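Local structure of transcriptional regulator of the TetR/AcrR family (Thermobifida fusca YX, 3DCF) at residues A67-Y70 against Y71-K75; S137-R140 against E141-M144; R145-E148 against R149-T152; A184-T187 against Y188-D192; E201-E204 against Q205-L209. The protein probably binds regulatory DNA as a homodimeric transcription factor of the TetR/AcrR family, most likely a repressor. All coordinates share one frame; numbering follows the deposited sequence.

In the fold
The five contacts follow one another along the chain, from the predicted helix-turn-helix at the N-terminal end to the helices that meet the second subunit. Interaction 1 closes helix 65-71 within the TetR-type DNA-binding region, and its centre lies about 42 Å from that of interaction 5. Interactions 2 and 3 occupy successive turns of helix 138-164, with centres about 12 Å apart. Interaction 4, at the junction of helices 173-185 and 187-190, packs directly on interaction 5 in helix 199-212; their centres are about 12 Å apart, and both touch the second subunit. The predicted DNA-binding end thus lies far from these dimer contacts, as in TetR-family proteins, with helix 138-164 between in sequence.

Interaction 1 of 5, residues A67-Y70 against Y71-K75; sequences AIYY and YFKSK
In the predicted helix-turn-helix, where helix 65-71 gives way to a loop, the rings of Tyr70 and Tyr71 meet in a T-shaped stack. Tyr70 directs its CD2 edge over the centre of the Tyr71 face, with the planes at 88° and the centroids 4.8 Å apart. Its CG is anti to the backbone N (chi1 179°), whereas CG of Tyr71 lies beside its own N, and this difference turns the two neighbouring rings against each other. Ile68 O receives Phe72 N at 2.7 Å in a nearly straight bond. Lys73 folds back at its last torsion (chi4 54°) and gives NZ to Tyr69 O at 2.8 Å, approaching from above the carbonyl plane. Tyr71 also touches Arg32 and Ile36 of helix 31-46. A serine in its place would probably leave the Tyr70 edge without its aromatic face and remove the packing against that helix. Phe72 bridges helices 31-46 and 75-98, while Ile68 packs on helix 54-61.

Interaction 2 of 5, residues S137-R140 against E141-M144; sequences SPER and EREM
Glu139 and Arg142 form a weak salt bridge in the first turns of helix 138-164, their side chains running side by side in the same direction. Glu139 OE1 stands at the edge of the Arg142 guanidinium, 3.5 Å from NH1, a weak hydrogen bond with the two planes 65° apart. The bend at chi2 of Glu139 (-65°) brings the carboxylate back alongside the arginine. The aliphatic part of Arg142 also rests on the backbone, its CG lying 3.3 Å from Pro138 O. Ser137 occupies the N-cap position of the helix, though its side chain makes no capping bond, and Pro138 begins the first turn. Among the backbone bonds, Glu141 N reaches Ser137 O at 2.9 Å and Arg142 N reaches Pro138 O at 2.8 Å; Glu143 N and Met144 N continue the alpha-helical pattern to Glu139 O and Arg140 O. Towards helix 75-98, Arg140 extends its chain to a salt bridge with Asp77, and the buried selenomethionine Met144 packs on Phe80 and Asn84. Glu143 pairs with Lys146 one turn further on.

Interaction 3 of 5, residues R145-E148 against R149-T152; sequences RKRE and REYT
Arg147 and Glu150 carry a long ion pair, NE to OE2 at 3.6 Å, with their side chains alongside each other and their planes 48° apart. Bends at chi2 (-37°) and chi3 of Arg147 fold its guanidinium back beside the extended Glu150, whose OE2 also lies 4.0 Å from Lys146 CG. Shortening Glu150 to an alanine is likely to cost Arg147 this nearby charge, leaving it a long, weak pairing with Asp88, and to free its chain to turn. One turn apart, Arg145 NH2 meets Glu148 OE2 at 3.0 Å in a salt bridge whose hydrogen-bond geometry is weak. These pairs lie in the middle of helix 138-164, where Tyr151 makes edge-to-face contacts with Phe94 and His115. The Arg149 guanidinium turns one face to the backbone, over Arg145 O and Lys146 CA, with NH2 3.7 Å from Lys146 CA. Among the hydrogen bonds, Glu148 O accepts Thr152 OG1 at 2.9 Å and Thr152 N at 3.3 Å from opposite faces of the carbonyl plane, the hydroxyl doubling the backbone bond. Glu148 OE2 also forms a long, weak ion pair with Arg189 of the second subunit.

Interaction 4 of 5, residues A184-T187 against Y188-D192; sequences AIWT and YRWYD
Ile185 sends CG2 to the edge of the Tyr188 ring, 3.9 Å from CD2, while its carbonyl O takes Tyr188 N in a nearly straight bond (175°). Trp186 follows: Arg189 CD lies over one face of its six-membered ring, 4.0 Å from the centroid, in a CH-pi contact. Arg189 NH1 reaches Trp186 CZ2 at 3.4 Å. The five-membered rings of Trp186 and Trp190 meet obliquely, CD1 to CD1 at 3.7 Å. Thr187 comes next, placing CA over the pyrrole face of Trp190, 3.8 Å from its centroid. With chi1 at 57°, Thr187 OG1 turns back to donate to Ala184 O at 2.7 Å, and CG2 lies 3.9 Å from Trp190 CZ2. Thr187 O accepts Tyr191 N at 2.7 Å in the carbonyl plane. Trp186 also meets Tyr130 of the second subunit edge-to-face, and Ile185 packs on Trp186 of that subunit. This is the junction of helix 173-185 with the short helix 187-190, with i to i+3 bonds from Tyr188 N and Arg189 N, at the dimer interface of a TetR-type C-terminal domain.

Interaction 5 of 5, residues E201-E204 against Q205-L209; sequences EVVE and QITRL
The Arg208 guanidinium and the Glu204 carboxylate lie nearly coplanar, 14° apart, with the carboxylate at the guanidinium edge. Arg208 NE donates to Glu204 OE2 at 3.1 Å, using the syn lone pair of that oxygen and staying close to the guanidinium plane; a second, weak bond runs from Arg208 NE to Glu204 OE1 at 3.5 Å. Glu204 reaches this position with CG anti to the backbone N (chi1 -165°) and a bend at chi2, which carry its carboxylate along the helix towards Arg208. The Gln205 amide is held from outside, its OE1 accepting Asp172 N of the second subunit, while its CG packs 3.3 Å from Glu201 O. All of this lies on helix 199-212 of the TetR-type C-terminal domain, a helix whose buried residues include Val202, Val203, Ile206 and Thr207. Val202 CG1 and Ile206 CD1 meet at 3.5 Å, their side chains pointing the same way one turn apart. Thr207 OG1 lies 2.8 Å from Val203 O and 3.1 Å from Glu204 O, so its single proton has two possible acceptors. Val203 packs on helix 104-121, whereas Ile206 and Leu209 touch Thr179 and Tyr159, both of the second subunit.

Interaction 1 of 5, residues A67-Y70 against Y71-K75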
loop_
_atom_site.group_PDB
_atom_site.type_symbol
_atom_site.label_atom_id
_atom_site.label_comp_id
_atom_site.label_asym_id
_atom_site.label_seq_id
_atom_site.Cartn_x
_atom_site.Cartn_y
_atom_site.Cartn_z
ATOM N N ALA A 67 38.292 -13.490 -1.984
ATOM C CA ALA A 67 38.028 -13.189 -0.567
ATOM C C ALA A 67 36.570 -12.718 -0.289
ATOM O O ALA A 67 36.007 -13.091 0.747
ATOM C CB ALA A 67 39.060 -12.192 -0.027
ATOM N N ILE A 68 35.973 -11.936 -1.201
ATOM C CA ILE A 68 34.560 -11.473 -1.077
ATOM C C ILE A 68 33.533 -12.612 -1.292
ATOM O O ILE A 68 32.470 -12.591 -0.652
ATOM C CB ILE A 68 34.227 -10.245 -2.032
ATOM C CG1 ILE A 68 35.037 -9.003 -1.660
ATOM C CG2 ILE A 68 32.753 -9.837 -1.987
ATOM C CD1 ILE A 68 34.757 -8.415 -0.261
ATOM N N TYR A 69 33.840 -13.581 -2.173
ATOM C CA TYR A 69 32.957 -14.760 -2.419
ATOM C C TYR A 69 32.603 -15.549 -1.154
ATOM O O TYR A 69 31.471 -16.022 -1.034
ATOM C CB TYR A 69 33.519 -15.736 -3.480
ATOM C CG TYR A 69 33.454 -15.238 -4.906
ATOM C CD1 TYR A 69 32.231 -14.932 -5.507
ATOM C CD2 TYR A 69 34.610 -15.127 -5.679
ATOM C CE1 TYR A 69 32.158 -14.471 -6.834
ATOM C CE2 TYR A 69 34.564 -14.683 -7.008
ATOM C CZ TYR A 69 33.338 -14.352 -7.583
ATOM O OH TYR A 69 33.309 -13.916 -8.889
ATOM N N TYR A 70 33.573 -15.696 -0.246
ATOM C CA TYR A 70 33.375 -16.359 1.057
ATOM C C TYR A 70 32.176 -15.773 1.809
ATOM O O TYR A 70 31.342 -16.521 2.325
ATOM C CB TYR A 70 34.642 -16.248 1.926
ATOM C CG TYR A 70 34.547 -16.889 3.309
ATOM C CD1 TYR A 70 34.697 -18.273 3.482
ATOM C CD2 TYR A 70 34.329 -16.102 4.452
ATOM C CE1 TYR A 70 34.618 -18.869 4.775
ATOM C CE2 TYR A 70 34.246 -16.679 5.745
ATOM C CZ TYR A 70 34.395 -18.063 5.896
ATOM O OH TYR A 70 34.313 -18.636 7.145
ATOM N N TYR A 71 32.088 -14.442 1.833
ATOM C CA TYR A 71 30.990 -13.712 2.489
ATOM C C TYR A 71 29.777 -13.499 1.549
ATOM O O TYR A 71 28.639 -13.774 1.947
ATOM C CB TYR A 71 31.499 -12.379 3.057
ATOM C CG TYR A 71 32.656 -12.544 4.037
ATOM C CD1 TYR A 71 32.434 -12.968 5.358
ATOM C CD2 TYR A 71 33.977 -12.285 3.643
ATOM C CE1 TYR A 71 33.511 -13.129 6.275
ATOM C CE2 TYR A 71 35.060 -12.441 4.545
ATOM C CZ TYR A 71 34.817 -12.857 5.860
ATOM O OH TYR A 71 35.866 -13.013 6.740
ATOM N N PHE A 72 30.018 -13.033 0.317
ATOM C CA PHE A 72 28.933 -12.745 -0.658
ATOM C C PHE A 72 29.273 -13.174 -2.083
ATOM O O PHE A 72 30.299 -12.743 -2.614
ATOM C CB PHE A 72 28.598 -11.245 -0.653
ATOM C CG PHE A 72 28.194 -10.728 0.693
ATOM C CD1 PHE A 72 26.920 -10.985 1.191
ATOM C CD2 PHE A 72 29.107 -10.020 1.489
ATOM C CE1 PHE A 72 26.543 -10.530 2.457
ATOM C CE2 PHE A 72 28.739 -9.562 2.756
ATOM C CZ PHE A 72 27.444 -9.815 3.242
ATOM N N LYS A 73 28.393 -13.976 -2.700
ATOM C CA LYS A 73 28.576 -14.492 -4.084
ATOM C C LYS A 73 27.930 -13.682 -5.215
ATOM O O LYS A 73 28.147 -13.984 -6.396
ATOM C CB LYS A 73 28.189 -15.974 -4.166
ATOM C CG LYS A 73 29.180 -16.824 -3.381
ATOM C CD LYS A 73 28.814 -18.283 -3.297
ATOM C CE LYS A 73 29.959 -19.073 -2.670
ATOM N NZ LYS A 73 30.394 -18.533 -1.351
ATOM N N SER A 74 27.142 -12.670 -4.848
ATOM C CA SER A 74 26.565 -11.724 -5.799
ATOM C C SER A 74 26.248 -10.394 -5.094
ATOM O O SER A 74 26.200 -10.323 -3.862
ATOM C CB SER A 74 25.311 -12.315 -6.465
ATOM O OG SER A 74 24.303 -12.629 -5.509
ATOM N N LYS A 75 26.073 -9.347 -5.897
ATOM C CA LYS A 75 25.646 -8.020 -5.407
ATOM C C LYS A 75 24.203 -8.042 -4.832
ATOM O O LYS A 75 23.858 -7.224 -3.970
ATOM C CB LYS A 75 25.781 -6.950 -6.510
ATOM C CG LYS A 75 24.875 -7.153 -7.743
ATOM C CD LYS A 75 25.241 -6.226 -8.903
ATOM C CE LYS A 75 24.841 -4.795 -8.660
ATOM N NZ LYS A 75 25.184 -3.993 -9.861
#

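Interaction 2 of 5, residues S137-R140 against E141-M144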
loop_
_atom_site.group_PDB
_atom_site.type_symbol
_atom_site.label_atom_id
_atom_site.label_comp_id
_atom_site.label_asym_id
_atom_site.label_seq_id
_atom_site.Cartn_x
_atom_site.Cartn_y
_atom_site.Cartn_z
ATOM N N SER A 137 14.401 -15.598 -3.891
ATOM C CA SER A 137 14.826 -16.811 -3.147
ATOM C C SER A 137 13.768 -17.170 -2.088
ATOM O O SER A 137 13.541 -16.360 -1.192
ATOM C CB SER A 137 16.184 -16.581 -2.463
ATOM O OG SER A 137 16.589 -17.715 -1.706
ATOM N N PRO A 138 13.134 -18.370 -2.174
ATOM C CA PRO A 138 12.075 -18.787 -1.222
ATOM C C PRO A 138 12.378 -18.592 0.258
ATOM O O PRO A 138 11.603 -17.948 0.946
ATOM C CB PRO A 138 11.880 -20.282 -1.529
ATOM C CG PRO A 138 12.297 -20.446 -2.917
ATOM C CD PRO A 138 13.350 -19.408 -3.207
ATOM N N GLU A 139 13.516 -19.112 0.712
ATOM C CA GLU A 139 13.930 -18.997 2.129
ATOM C C GLU A 139 14.143 -17.548 2.589
ATOM O O GLU A 139 13.820 -17.209 3.733
ATOM C CB GLU A 139 15.175 -19.866 2.437
ATOM C CG GLU A 139 14.926 -21.392 2.364
ATOM C CD GLU A 139 13.946 -21.924 3.413
ATOM O OE1 GLU A 139 13.686 -21.233 4.417
ATOM O OE2 GLU A 139 13.432 -23.052 3.242
ATOM N N ARG A 140 14.651 -16.705 1.692
ATOM C CA ARG A 140 14.840 -15.292 1.987
ATOM C C ARG A 140 13.474 -14.597 2.079
ATOM O O ARG A 140 13.273 -13.771 2.979
ATOM C CB ARG A 140 15.780 -14.639 0.979
ATOM C CG ARG A 140 17.141 -15.340 0.962
ATOM C CD ARG A 140 18.265 -14.507 0.383
ATOM N NE ARG A 140 19.510 -15.288 0.315
ATOM C CZ ARG A 140 20.746 -14.801 0.142
ATOM N NH1 ARG A 140 20.983 -13.488 0.032
ATOM N NH2 ARG A 140 21.779 -15.649 0.098
ATOM N N GLU A 141 12.538 -14.956 1.188
ATOM C CA GLU A 141 11.170 -14.423 1.246
ATOM C C GLU A 141 10.500 -14.861 2.555
ATOM O O GLU A 141 9.867 -14.039 3.216
ATOM C CB GLU A 141 10.314 -14.866 0.047
ATOM C CG GLU A 141 10.744 -14.334 -1.330
ATOM C CD GLU A 141 10.461 -12.856 -1.576
ATOM O OE1 GLU A 141 9.947 -12.154 -0.677
ATOM O OE2 GLU A 141 10.760 -12.395 -2.700
ATOM N N ARG A 142 10.658 -16.141 2.921
ATOM C CA ARG A 142 10.112 -16.692 4.180
ATOM C C ARG A 142 10.560 -15.898 5.402
ATOM O O ARG A 142 9.760 -15.655 6.316
ATOM C CB ARG A 142 10.461 -18.185 4.366
ATOM C CG ARG A 142 9.728 -19.126 3.391
ATOM C CD ARG A 142 9.923 -20.618 3.682
ATOM N NE ARG A 142 9.135 -21.038 4.834
ATOM C CZ ARG A 142 9.568 -21.235 6.084
ATOM N NH1 ARG A 142 10.853 -21.118 6.441
ATOM N NH2 ARG A 142 8.678 -21.605 7.012
ATOM N N GLU A 143 11.827 -15.487 5.395
ATOM C CA GLU A 143 12.401 -14.666 6.464
ATOM C C GLU A 143 11.705 -13.300 6.532
ATOM O O GLU A 143 11.387 -12.848 7.626
ATOM C CB GLU A 143 13.918 -14.500 6.276
ATOM C CG GLU A 143 14.684 -13.820 7.425
ATOM C CD GLU A 143 14.611 -14.560 8.746
ATOM O OE1 GLU A 143 14.431 -15.796 8.742
ATOM O OE2 GLU A 143 14.762 -13.902 9.798
HETATM N N MSE A 144 11.459 -12.675 5.373
HETATM C CA MSE A 144 10.733 -11.393 5.303
HETATM C C MSE A 144 9.307 -11.522 5.836
HETATM O O MSE A 144 8.855 -10.638 6.572
HETATM C CB MSE A 144 10.691 -10.811 3.882
HETATM C CG MSE A 144 12.030 -10.469 3.249
HETATM SE SE MSE A 144 13.176 -9.265 4.277
HETATM C CE MSE A 144 13.969 -10.546 5.640
#

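Interaction 3 of 5, residues R145-E148 against R149-T152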
loop_
_atom_site.group_PDB
_atom_site.type_symbol
_atom_site.label_atom_id
_atom_site.label_comp_id
_atom_site.label_asym_id
_atom_site.label_seq_id
_atom_site.Cartn_x
_atom_site.Cartn_y
_atom_site.Cartn_z
ATOM N N ARG A 145 8.614 -12.612 5.480
ATOM C CA ARG A 145 7.254 -12.878 6.001
ATOM C C ARG A 145 7.246 -13.024 7.528
ATOM O O ARG A 145 6.334 -12.510 8.181
ATOM C CB ARG A 145 6.598 -14.104 5.334
ATOM C CG ARG A 145 6.398 -14.036 3.797
ATOM C CD ARG A 145 5.555 -12.839 3.277
ATOM N NE ARG A 145 6.263 -11.557 3.361
ATOM C CZ ARG A 145 7.117 -11.051 2.461
ATOM N NH1 ARG A 145 7.410 -11.689 1.323
ATOM N NH2 ARG A 145 7.695 -9.868 2.702
ATOM N N LYS A 146 8.267 -13.686 8.084
ATOM C CA LYS A 146 8.404 -13.852 9.532
ATOM C C LYS A 146 8.580 -12.510 10.256
ATOM O O LYS A 146 7.989 -12.325 11.318
ATOM C CB LYS A 146 9.561 -14.808 9.862
ATOM C CG LYS A 146 9.870 -15.048 11.368
ATOM C CD LYS A 146 10.803 -16.268 11.589
ATOM C CE LYS A 146 12.176 -16.135 10.867
ATOM N NZ LYS A 146 13.053 -17.352 10.943
ATOM N N ARG A 147 9.358 -11.584 9.680
ATOM C CA ARG A 147 9.577 -10.256 10.304
ATOM C C ARG A 147 8.306 -9.396 10.238
ATOM O O ARG A 147 8.010 -8.701 11.206
ATOM C CB ARG A 147 10.787 -9.485 9.740
ATOM C CG ARG A 147 12.115 -10.272 9.577
ATOM C CD ARG A 147 12.440 -11.329 10.669
ATOM N NE ARG A 147 12.701 -10.732 11.973
ATOM C CZ ARG A 147 13.863 -10.200 12.370
ATOM N NH1 ARG A 147 14.937 -10.152 11.570
ATOM N NH2 ARG A 147 13.956 -9.688 13.596
ATOM N N GLU A 148 7.576 -9.441 9.111
ATOM C CA GLU A 148 6.262 -8.767 8.979
ATOM C C GLU A 148 5.291 -9.262 10.069
ATOM O O GLU A 148 4.583 -8.451 10.673
ATOM C CB GLU A 148 5.584 -9.008 7.612
ATOM C CG GLU A 148 6.109 -8.240 6.390
ATOM C CD GLU A 148 5.061 -8.163 5.226
ATOM O OE1 GLU A 148 3.894 -7.768 5.458
ATOM O OE2 GLU A 148 5.403 -8.452 4.061
ATOM N N ARG A 149 5.258 -10.587 10.285
ATOM C CA ARG A 149 4.417 -11.212 11.325
ATOM C C ARG A 149 4.711 -10.719 12.744
ATOM O O ARG A 149 3.769 -10.523 13.510
ATOM C CB ARG A 149 4.473 -12.754 11.296
ATOM C CG ARG A 149 3.591 -13.386 10.221
ATOM C CD ARG A 149 3.401 -14.895 10.431
ATOM N NE ARG A 149 4.622 -15.655 10.178
ATOM C CZ ARG A 149 5.073 -16.052 8.977
ATOM N NH1 ARG A 149 4.425 -15.766 7.836
ATOM N NH2 ARG A 149 6.213 -16.743 8.909
ATOM N N GLU A 150 5.996 -10.538 13.083
ATOM C CA GLU A 150 6.407 -10.023 14.411
ATOM C C GLU A 150 5.871 -8.619 14.673
ATOM O O GLU A 150 5.305 -8.403 15.730
ATOM C CB GLU A 150 7.923 -10.034 14.599
ATOM C CG GLU A 150 8.508 -11.431 14.752
ATOM C CD GLU A 150 10.033 -11.443 14.819
ATOM O OE1 GLU A 150 10.630 -10.449 15.314
ATOM O OE2 GLU A 150 10.620 -12.473 14.391
ATOM N N TYR A 151 6.065 -7.692 13.720
ATOM C CA TYR A 151 5.521 -6.309 13.784
ATOM C C TYR A 151 4.018 -6.285 14.112
ATOM O O TYR A 151 3.568 -5.570 15.018
ATOM C CB TYR A 151 5.671 -5.565 12.432
ATOM C CG TYR A 151 6.955 -4.812 12.177
ATOM C CD1 TYR A 151 7.200 -3.584 12.824
ATOM C CD2 TYR A 151 7.879 -5.252 11.214
ATOM C CE1 TYR A 151 8.375 -2.845 12.574
ATOM C CE2 TYR A 151 9.055 -4.522 10.946
ATOM C CZ TYR A 151 9.295 -3.325 11.631
ATOM O OH TYR A 151 10.438 -2.615 11.375
ATOM N N THR A 152 3.270 -7.065 13.329
ATOM C CA THR A 152 1.813 -7.158 13.431
ATOM C C THR A 152 1.374 -7.722 14.781
ATOM O O THR A 152 0.504 -7.150 15.431
ATOM C CB THR A 152 1.207 -8.036 12.274
ATOM O OG1 THR A 152 1.796 -7.674 11.023
ATOM C CG2 THR A 152 -0.301 -7.857 12.169
#

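Interaction 4 of 5, residues A184-T187 against Y188-D192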
loop_
_atom_site.group_PDB
_atom_site.type_symbol
_atom_site.label_atom_id
_atom_site.label_comp_id
_atom_site.label_asym_id
_atom_site.label_seq_id
_atom_site.Cartn_x
_atom_site.Cartn_y
_atom_site.Cartn_z
ATOM N N ALA A 184 0.527 4.188 7.440
ATOM C CA ALA A 184 1.928 4.621 7.591
ATOM C C ALA A 184 2.796 4.177 6.404
ATOM O O ALA A 184 3.565 4.975 5.874
ATOM C CB ALA A 184 2.518 4.082 8.896
ATOM N N ILE A 185 2.649 2.912 5.996
ATOM C CA ILE A 185 3.415 2.311 4.883
ATOM C C ILE A 185 3.145 2.977 3.518
ATOM O O ILE A 185 4.083 3.271 2.790
ATOM C CB ILE A 185 3.161 0.765 4.793
ATOM C CG1 ILE A 185 3.700 0.040 6.040
ATOM C CG2 ILE A 185 3.830 0.158 3.540
ATOM C CD1 ILE A 185 3.140 -1.361 6.262
ATOM N N TRP A 186 1.882 3.267 3.211
ATOM C CA TRP A 186 1.461 3.866 1.902
ATOM C C TRP A 186 2.202 5.150 1.494
ATOM O O TRP A 186 2.249 5.497 0.307
ATOM C CB TRP A 186 -0.051 4.111 1.889
ATOM C CG TRP A 186 -0.655 4.309 0.533
ATOM C CD1 TRP A 186 -1.196 5.459 0.025
ATOM C CD2 TRP A 186 -0.789 3.314 -0.490
ATOM N NE1 TRP A 186 -1.668 5.236 -1.251
ATOM C CE2 TRP A 186 -1.428 3.934 -1.596
ATOM C CE3 TRP A 186 -0.426 1.952 -0.582
ATOM C CZ2 TRP A 186 -1.720 3.239 -2.787
ATOM C CZ3 TRP A 186 -0.717 1.251 -1.778
ATOM C CH2 TRP A 186 -1.363 1.904 -2.860
ATOM N N THR A 187 2.771 5.851 2.483
ATOM C CA THR A 187 3.643 7.011 2.252
ATOM C C THR A 187 4.756 6.744 1.219
ATOM O O THR A 187 5.131 7.682 0.506
ATOM C CB THR A 187 4.302 7.498 3.556
ATOM O OG1 THR A 187 5.034 6.422 4.146
ATOM C CG2 THR A 187 3.266 8.006 4.567
ATOM N N TYR A 188 5.255 5.496 1.114
ATOM C CA TYR A 188 6.317 5.174 0.130
ATOM C C TYR A 188 5.875 5.391 -1.326
ATOM O O TYR A 188 6.711 5.683 -2.169
ATOM C CB TYR A 188 6.971 3.775 0.335
ATOM C CG TYR A 188 6.319 2.558 -0.332
ATOM C CD1 TYR A 188 6.581 2.232 -1.686
ATOM C CD2 TYR A 188 5.499 1.684 0.401
ATOM C CE1 TYR A 188 5.992 1.084 -2.296
ATOM C CE2 TYR A 188 4.916 0.539 -0.192
ATOM C CZ TYR A 188 5.170 0.243 -1.529
ATOM O OH TYR A 188 4.581 -0.875 -2.060
ATOM N N ARG A 189 4.576 5.243 -1.607
ATOM C CA ARG A 189 4.033 5.488 -2.957
ATOM C C ARG A 189 3.740 6.961 -3.274
ATOM O O ARG A 189 3.812 7.323 -4.450
ATOM C CB ARG A 189 2.790 4.623 -3.247
ATOM C CG ARG A 189 3.110 3.132 -3.501
ATOM C CD ARG A 189 1.976 2.410 -4.240
ATOM N NE ARG A 189 1.799 2.775 -5.669
ATOM C CZ ARG A 189 0.938 3.673 -6.193
ATOM N NH1 ARG A 189 0.107 4.400 -5.440
ATOM N NH2 ARG A 189 0.907 3.850 -7.521
ATOM N N TRP A 190 3.444 7.798 -2.264
ATOM C CA TRP A 190 3.115 9.231 -2.488
ATOM C C TRP A 190 4.096 10.307 -1.958
ATOM O O TRP A 190 4.148 11.394 -2.550
ATOM C CB TRP A 190 1.684 9.553 -2.013
ATOM C CG TRP A 190 1.445 9.527 -0.532
ATOM C CD1 TRP A 190 0.941 8.496 0.186
ATOM C CD2 TRP A 190 1.675 10.596 0.400
ATOM N NE1 TRP A 190 0.838 8.845 1.509
ATOM C CE2 TRP A 190 1.286 10.126 1.673
ATOM C CE3 TRP A 190 2.169 11.911 0.283
ATOM C CZ2 TRP A 190 1.374 10.919 2.834
ATOM C CZ3 TRP A 190 2.265 12.706 1.442
ATOM C CH2 TRP A 190 1.867 12.200 2.700
ATOM N N TYR A 191 4.833 10.038 -0.871
ATOM C CA TYR A 191 5.766 11.039 -0.296
ATOM C C TYR A 191 6.923 11.440 -1.252
ATOM O O TYR A 191 7.661 10.577 -1.742
ATOM C CB TYR A 191 6.339 10.593 1.059
ATOM C CG TYR A 191 7.350 11.575 1.656
ATOM C CD1 TYR A 191 6.955 12.855 2.096
ATOM C CD2 TYR A 191 8.704 11.228 1.783
ATOM C CE1 TYR A 191 7.895 13.776 2.648
ATOM C CE2 TYR A 191 9.656 12.137 2.335
ATOM C CZ TYR A 191 9.244 13.404 2.767
ATOM O OH TYR A 191 10.185 14.264 3.304
ATOM N N ASP A 192 7.059 12.753 -1.471
ATOM C CA ASP A 192 8.076 13.361 -2.338
ATOM C C ASP A 192 9.058 14.097 -1.398
ATOM O O ASP A 192 8.655 15.097 -0.791
ATOM C CB ASP A 192 7.394 14.341 -3.336
ATOM C CG ASP A 192 8.357 14.929 -4.387
ATOM O OD1 ASP A 192 9.572 15.066 -4.126
ATOM O OD2 ASP A 192 7.875 15.285 -5.485
#

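Interaction 5 of 5, residues E201-E204 against Q205-L209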
loop_
_atom_site.group_PDB
_atom_site.type_symbol
_atom_site.label_atom_id
_atom_site.label_comp_id
_atom_site.label_asym_id
_atom_site.label_seq_id
_atom_site.Cartn_x
_atom_site.Cartn_y
_atom_site.Cartn_z
ATOM N N GLU A 201 6.809 16.955 9.493
ATOM C CA GLU A 201 5.423 17.448 9.353
ATOM C C GLU A 201 4.467 16.330 8.918
ATOM O O GLU A 201 3.339 16.242 9.423
ATOM C CB GLU A 201 5.336 18.592 8.326
ATOM C CG GLU A 201 6.152 19.836 8.668
ATOM C CD GLU A 201 6.246 20.790 7.495
ATOM O OE1 GLU A 201 5.255 21.504 7.216
ATOM O OE2 GLU A 201 7.324 20.821 6.856
ATOM N N VAL A 202 4.928 15.493 7.978
ATOM C CA VAL A 202 4.140 14.361 7.466
ATOM C C VAL A 202 3.916 13.294 8.564
ATOM O O VAL A 202 2.816 12.758 8.665
ATOM C CB VAL A 202 4.775 13.729 6.194
ATOM C CG1 VAL A 202 3.972 12.502 5.725
ATOM C CG2 VAL A 202 4.876 14.765 5.071
ATOM N N VAL A 203 4.944 13.003 9.373
ATOM C CA VAL A 203 4.824 12.047 10.490
ATOM C C VAL A 203 3.838 12.550 11.564
ATOM O O VAL A 203 2.972 11.794 12.027
ATOM C CB VAL A 203 6.205 11.737 11.142
ATOM C CG1 VAL A 203 6.044 10.879 12.422
ATOM C CG2 VAL A 203 7.148 11.051 10.116
ATOM N N GLU A 204 3.966 13.827 11.928
ATOM C CA GLU A 204 3.115 14.466 12.944
ATOM C C GLU A 204 1.637 14.475 12.530
ATOM O O GLU A 204 0.775 14.111 13.335
ATOM C CB GLU A 204 3.601 15.905 13.214
ATOM C CG GLU A 204 3.052 16.582 14.478
ATOM C CD GLU A 204 1.610 17.055 14.385
ATOM O OE1 GLU A 204 1.236 17.651 13.343
ATOM O OE2 GLU A 204 0.859 16.844 15.371
ATOM N N GLN A 205 1.366 14.905 11.292
ATOM C CA GLN A 205 -0.011 14.990 10.762
ATOM C C GLN A 205 -0.696 13.618 10.573
ATOM O O GLN A 205 -1.867 13.458 10.944
ATOM C CB GLN A 205 -0.052 15.817 9.473
ATOM C CG GLN A 205 0.213 17.296 9.707
ATOM C CD GLN A 205 0.147 18.157 8.445
ATOM O OE1 GLN A 205 -0.435 17.783 7.423
ATOM N NE2 GLN A 205 0.737 19.340 8.529
ATOM N N ILE A 206 0.044 12.644 10.019
ATOM C CA ILE A 206 -0.441 11.260 9.850
ATOM C C ILE A 206 -0.807 10.659 11.215
ATOM O O ILE A 206 -1.906 10.142 11.373
ATOM C CB ILE A 206 0.586 10.345 9.117
ATOM C CG1 ILE A 206 0.641 10.694 7.629
ATOM C CG2 ILE A 206 0.220 8.851 9.253
ATOM C CD1 ILE A 206 1.759 9.983 6.861
ATOM N N THR A 207 0.107 10.751 12.184
ATOM C CA THR A 207 -0.136 10.213 13.548
ATOM C C THR A 207 -1.261 10.980 14.307
ATOM O O THR A 207 -1.984 10.388 15.121
ATOM C CB THR A 207 1.169 10.109 14.393
ATOM O OG1 THR A 207 1.747 11.406 14.564
ATOM C CG2 THR A 207 2.179 9.167 13.723
ATOM N N ARG A 208 -1.411 12.273 14.030
ATOM C CA ARG A 208 -2.510 13.072 14.603
ATOM C C ARG A 208 -3.858 12.725 13.936
ATOM O O ARG A 208 -4.902 12.746 14.601
ATOM C CB ARG A 208 -2.217 14.577 14.492
ATOM C CG ARG A 208 -3.245 15.498 15.200
ATOM C CD ARG A 208 -2.612 16.851 15.611
ATOM N NE ARG A 208 -2.060 17.599 14.473
ATOM C CZ ARG A 208 -2.730 18.446 13.677
ATOM N NH1 ARG A 208 -4.038 18.698 13.837
ATOM N NH2 ARG A 208 -2.072 19.044 12.674
ATOM N N LEU A 209 -3.833 12.416 12.633
ATOM C CA LEU A 209 -5.033 12.017 11.888
ATOM C C LEU A 209 -5.568 10.677 12.390
ATOM O O LEU A 209 -6.745 10.574 12.737
ATOM C CB LEU A 209 -4.745 11.957 10.384
ATOM C CG LEU A 209 -5.908 11.700 9.423
ATOM C CD1 LEU A 209 -6.953 12.808 9.491
ATOM C CD2 LEU A 209 -5.378 11.578 8.035
#